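Local coordinates for penicillin-binding protein activator LpoB (Salmonella enterica subsp. enterica serovar Typhimurium, PDB 4Q6V), which probably regulates peptidoglycan synthesis as an outer-membrane lipoprotein essential for the function of penicillin-binding protein 1B, the chain here being the C-terminal domain of the activator, at residues T59-Q64 / R92-Q97; D79-R84 / I88-N93. One frame throughout, in Å; residues are numbered along the deposited sequence.

Contact 1: T59-Q64 / R92-Q97; sequences TLVSVQ and RNVGAQ
Val61 meets Val94 and Ala96 through apolar carbons, a small worked example of how one branched residue can join the link between a strand and a helix to the end of another helix. Both branches of Val61 do the touching. CG2 lies 3.9 Å from CG2 of Val94, while CG1 rests 4.0 Å from that same Val94 methyl and equally near Val94 CB. The two side chains cross at about a right angle, and the CG2 methyl of Val94 sits against both prongs of Val61. At Val94 a chi1 of -62° places CG2 between the backbone N and the carbonyl carbon, the branch that is turned to Val61. Beyond the helix, Ala96 adds its CB, 4.2 Å from Val61 CG2, so this one methyl is shared by two partners. Between them Gly95, with phi positive at 81°, turns the chain out of the helix.

No hydrogen bond joins the two segments; some of their polar groups bond elsewhere. Val61 O accepts from Arg49 NH1, and Ser62, the N-cap of helix 63-72, caps the backbone N of Gln65 with its OG.

Val61 also touches Val25 and Leu27 of strand 25-35 and Leu66 of helix 63-72, whereas Val94 reaches Ala69. The result is a buried apolar junction in an alpha/beta layer, where the link between edge strand 59-60 and helix 63-72 and the end of helix 84-94 close over the parallel part of the mixed sheet.

Contact 2: D79-R84 / I88-N93; sequences DSLGTR and IGIARN
Arg84 and Ile88 are joined by the helical i to i+4 bond, which illustrates how the start of a helix is tied to its next turn. Ile88 N donates to Arg84 O over 2.9 Å, with an N-H...O angle of 161°. The Ile88 side chain crowds the same carbonyl: with chi1 at -64°, CG1 stands beside its own backbone N and comes within 3.2 Å of Arg84 O.

Apolar contact comes from the loop. Leu81 turns toward the helix and sets its CG 4.3 Å from CG1 of Ile90, a van der Waals approach.

Further polar bonds shape the loop itself. Asp79 OD2 accepts from Leu81 N at 2.8 Å through its anti lone pair, forming an Asx turn. The other oxygen, OD1, makes a salt bridge to Lys86 in the first turn of the helix, while Thr83 occupies the N-cap position.

Around this loop-to-helix junction, Ile90 also packs on Leu66 and Ala69 of helix 63-72 and on Leu27 of strand 25-35. Leu81 touches Lys70 and Asp29 of those same two elements, and Arg84 lies against Tyr101 of strand 98-106.

In the fold
From the N terminus, helix 3-15 and strand 25-35 precede both contacts. The chain then passes helix 41-54, runs along edge strand 59-60 and enters helix 63-72; a loop leads on to helix 84-94. Contact 2 folds that loop back on the first turns of the helix, bringing 79-84 against 88-93. Contact 1 spans a longer excursion, from 59-64 to 92-97; the touching residues of contact 2 all fall within it, and the segments share Arg92 and Asn93. Their centres are about 10 Å apart, and a probable hydrogen bond from Ala96 N to Ala91 O links them. Together they tie the two helices to the sheet before the chain enters strand 98-106.

Contact 1: T59-Q64 / R92-Q97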
# COMPACT_ATOMS: atom_id res chain seq x y z
N THR A 59 -2.17 -0.57 -12.81
CA THR A 59 -1.51 0.70 -13.03
C THR A 59 -1.38 1.36 -11.70
O THR A 59 -2.38 1.65 -11.05
CB THR A 59 -2.36 1.62 -13.93
OG1 THR A 59 -2.46 1.00 -15.19
CG2 THR A 59 -1.69 2.97 -14.11
N LEU A 60 -0.13 1.58 -11.29
CA LEU A 60 0.19 2.25 -10.05
C LEU A 60 0.24 3.77 -10.19
O LEU A 60 0.78 4.32 -11.17
CB LEU A 60 1.49 1.71 -9.44
CG LEU A 60 1.61 0.21 -9.22
CD1 LEU A 60 2.94 -0.10 -8.56
CD2 LEU A 60 0.46 -0.35 -8.41
N VAL A 61 -0.32 4.46 -9.20
CA VAL A 61 -0.13 5.92 -9.11
C VAL A 61 1.33 6.12 -8.82
O VAL A 61 1.88 5.41 -7.97
CB VAL A 61 -1.04 6.54 -8.06
CG1 VAL A 61 -0.92 8.04 -8.07
CG2 VAL A 61 -2.50 6.12 -8.30
N SER A 62 1.94 7.07 -9.53
CA SER A 62 3.38 7.32 -9.42
C SER A 62 3.71 8.31 -8.30
O SER A 62 2.90 9.14 -7.89
CB SER A 62 3.90 7.86 -10.75
OG SER A 62 3.61 9.25 -10.84
N VAL A 63 4.97 8.30 -7.86
CA VAL A 63 5.45 9.15 -6.80
C VAL A 63 5.14 10.63 -7.11
O VAL A 63 4.68 11.37 -6.23
CB VAL A 63 6.97 8.94 -6.55
CG1 VAL A 63 7.52 9.90 -5.53
CG2 VAL A 63 7.27 7.49 -6.13
N GLN A 64 5.36 11.04 -8.36
CA GLN A 64 5.28 12.43 -8.75
C GLN A 64 3.84 12.88 -8.79
O GLN A 64 3.49 13.92 -8.25
CB GLN A 64 5.99 12.71 -10.08
CG GLN A 64 7.53 12.81 -9.93
CD GLN A 64 8.14 13.61 -11.07
OE1 GLN A 64 7.57 14.62 -11.51
NE2 GLN A 64 9.31 13.16 -11.57
N ARG A 92 -9.02 10.21 -5.12
CA ARG A 92 -10.03 10.79 -6.04
C ARG A 92 -9.44 11.75 -7.06
O ARG A 92 -9.82 11.72 -8.25
CB ARG A 92 -11.15 11.46 -5.25
CG ARG A 92 -11.97 10.48 -4.42
CD ARG A 92 -13.39 10.99 -4.17
NE ARG A 92 -14.28 9.94 -3.65
CZ ARG A 92 -14.66 9.84 -2.37
NH1 ARG A 92 -14.26 10.70 -1.44
NH2 ARG A 92 -15.46 8.84 -2.02
N ASN A 93 -8.48 12.56 -6.62
CA ASN A 93 -7.76 13.45 -7.52
C ASN A 93 -7.00 12.72 -8.60
O ASN A 93 -6.98 13.23 -9.71
CB ASN A 93 -6.82 14.39 -6.76
CG ASN A 93 -7.33 15.83 -6.70
OD1 ASN A 93 -6.55 16.79 -6.68
ND2 ASN A 93 -8.66 15.98 -6.67
N VAL A 94 -6.39 11.58 -8.28
CA VAL A 94 -5.49 10.86 -9.20
C VAL A 94 -6.16 9.76 -10.02
O VAL A 94 -5.51 9.11 -10.85
CB VAL A 94 -4.28 10.25 -8.45
CG1 VAL A 94 -3.47 11.38 -7.83
CG2 VAL A 94 -4.69 9.20 -7.39
N GLY A 95 -7.43 9.52 -9.73
CA GLY A 95 -8.20 8.52 -10.45
C GLY A 95 -8.02 7.06 -10.01
O GLY A 95 -8.20 6.12 -10.78
N ALA A 96 -7.71 6.85 -8.73
CA ALA A 96 -7.44 5.48 -8.25
C ALA A 96 -8.74 4.83 -7.83
O ALA A 96 -9.60 5.50 -7.22
CB ALA A 96 -6.48 5.55 -7.09
N GLN A 97 -8.91 3.56 -8.18
CA GLN A 97 -10.08 2.77 -7.75
C GLN A 97 -9.87 2.15 -6.36
O GLN A 97 -10.84 1.96 -5.60
CB GLN A 97 -10.35 1.69 -8.80
CG GLN A 97 -11.61 0.86 -8.56
CD GLN A 97 -11.87 -0.17 -9.66
OE1 GLN A 97 -11.18 -0.20 -10.70
NE2 GLN A 97 -12.87 -1.01 -9.45

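Contact 2: D79-R84 / I88-N93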
# COMPACT_ATOMS: atom_id res chain seq x y z
N ASP A 79 3.69 14.59 3.69
CA ASP A 79 2.54 13.90 4.27
C ASP A 79 2.47 12.42 3.92
O ASP A 79 2.52 12.02 2.76
CB ASP A 79 1.24 14.57 3.84
CG ASP A 79 0.10 14.21 4.75
OD1 ASP A 79 -0.36 15.15 5.44
OD2 ASP A 79 -0.32 13.01 4.77
N SER A 80 2.31 11.58 4.94
CA SER A 80 2.47 10.14 4.76
C SER A 80 1.17 9.53 4.25
O SER A 80 1.18 8.34 3.90
CB SER A 80 2.83 9.49 6.08
OG SER A 80 4.22 9.41 6.22
N LEU A 81 0.09 10.31 4.20
CA LEU A 81 -1.24 9.77 3.86
C LEU A 81 -1.63 8.69 4.87
O LEU A 81 -2.22 7.67 4.52
CB LEU A 81 -1.32 9.17 2.45
CG LEU A 81 -1.44 10.10 1.24
CD1 LEU A 81 -0.47 11.27 1.33
CD2 LEU A 81 -1.23 9.30 -0.04
N GLY A 82 -1.27 8.94 6.13
CA GLY A 82 -1.71 8.07 7.24
C GLY A 82 -3.21 7.80 7.19
O GLY A 82 -3.62 6.63 7.02
N THR A 83 -4.01 8.86 7.29
CA THR A 83 -5.42 8.72 7.63
C THR A 83 -6.20 8.32 6.38
O THR A 83 -5.68 8.42 5.29
CB THR A 83 -6.04 9.96 8.33
OG1 THR A 83 -6.40 10.95 7.36
CG2 THR A 83 -5.08 10.56 9.35
N ARG A 84 -7.42 7.83 6.57
CA ARG A 84 -8.22 7.36 5.47
C ARG A 84 -8.78 8.54 4.64
O ARG A 84 -8.92 8.47 3.42
CB ARG A 84 -9.33 6.44 6.00
CG ARG A 84 -8.85 5.15 6.63
CD ARG A 84 -10.01 4.20 6.92
NE ARG A 84 -9.51 2.97 7.54
CZ ARG A 84 -10.29 2.01 8.06
NH1 ARG A 84 -11.62 2.10 8.03
NH2 ARG A 84 -9.72 0.93 8.59
N ILE A 88 -8.22 8.91 0.62
CA ILE A 88 -9.34 8.96 -0.31
C ILE A 88 -9.39 10.30 -1.06
O ILE A 88 -9.73 10.35 -2.26
CB ILE A 88 -10.69 8.75 0.41
CG1 ILE A 88 -10.72 7.36 0.99
CG2 ILE A 88 -11.85 8.85 -0.56
CD1 ILE A 88 -11.84 7.13 1.98
N GLY A 89 -9.12 11.39 -0.33
CA GLY A 89 -8.99 12.71 -0.95
C GLY A 89 -7.98 12.67 -2.08
O GLY A 89 -8.26 13.18 -3.16
N ILE A 90 -6.85 12.01 -1.86
CA ILE A 90 -5.80 11.91 -2.85
C ILE A 90 -6.20 10.95 -3.96
O ILE A 90 -6.04 11.23 -5.14
CB ILE A 90 -4.44 11.50 -2.22
CG1 ILE A 90 -3.90 12.56 -1.26
CG2 ILE A 90 -3.38 11.27 -3.30
CD1 ILE A 90 -3.56 13.87 -1.92
N ALA A 91 -6.77 9.80 -3.60
CA ALA A 91 -7.16 8.77 -4.55
C ALA A 91 -8.10 9.35 -5.56
O ALA A 91 -8.00 9.06 -6.77
CB ALA A 91 -7.81 7.62 -3.80
N ARG A 92 -9.02 10.21 -5.12
CA ARG A 92 -10.03 10.79 -6.04
C ARG A 92 -9.44 11.75 -7.06
O ARG A 92 -9.82 11.72 -8.25
CB ARG A 92 -11.15 11.46 -5.25
CG ARG A 92 -11.97 10.48 -4.42
CD ARG A 92 -13.39 10.99 -4.17
NE ARG A 92 -14.28 9.94 -3.65
CZ ARG A 92 -14.66 9.84 -2.37
NH1 ARG A 92 -14.26 10.70 -1.44
NH2 ARG A 92 -15.46 8.84 -2.02
N ASN A 93 -8.48 12.56 -6.62
CA ASN A 93 -7.76 13.45 -7.52
C ASN A 93 -7.00 12.72 -8.60
O ASN A 93 -6.98 13.23 -9.71
CB ASN A 93 -6.82 14.39 -6.76
CG ASN A 93 -7.33 15.83 -6.70
OD1 ASN A 93 -6.55 16.79 -6.68
ND2 ASN A 93 -8.66 15.98 -6.67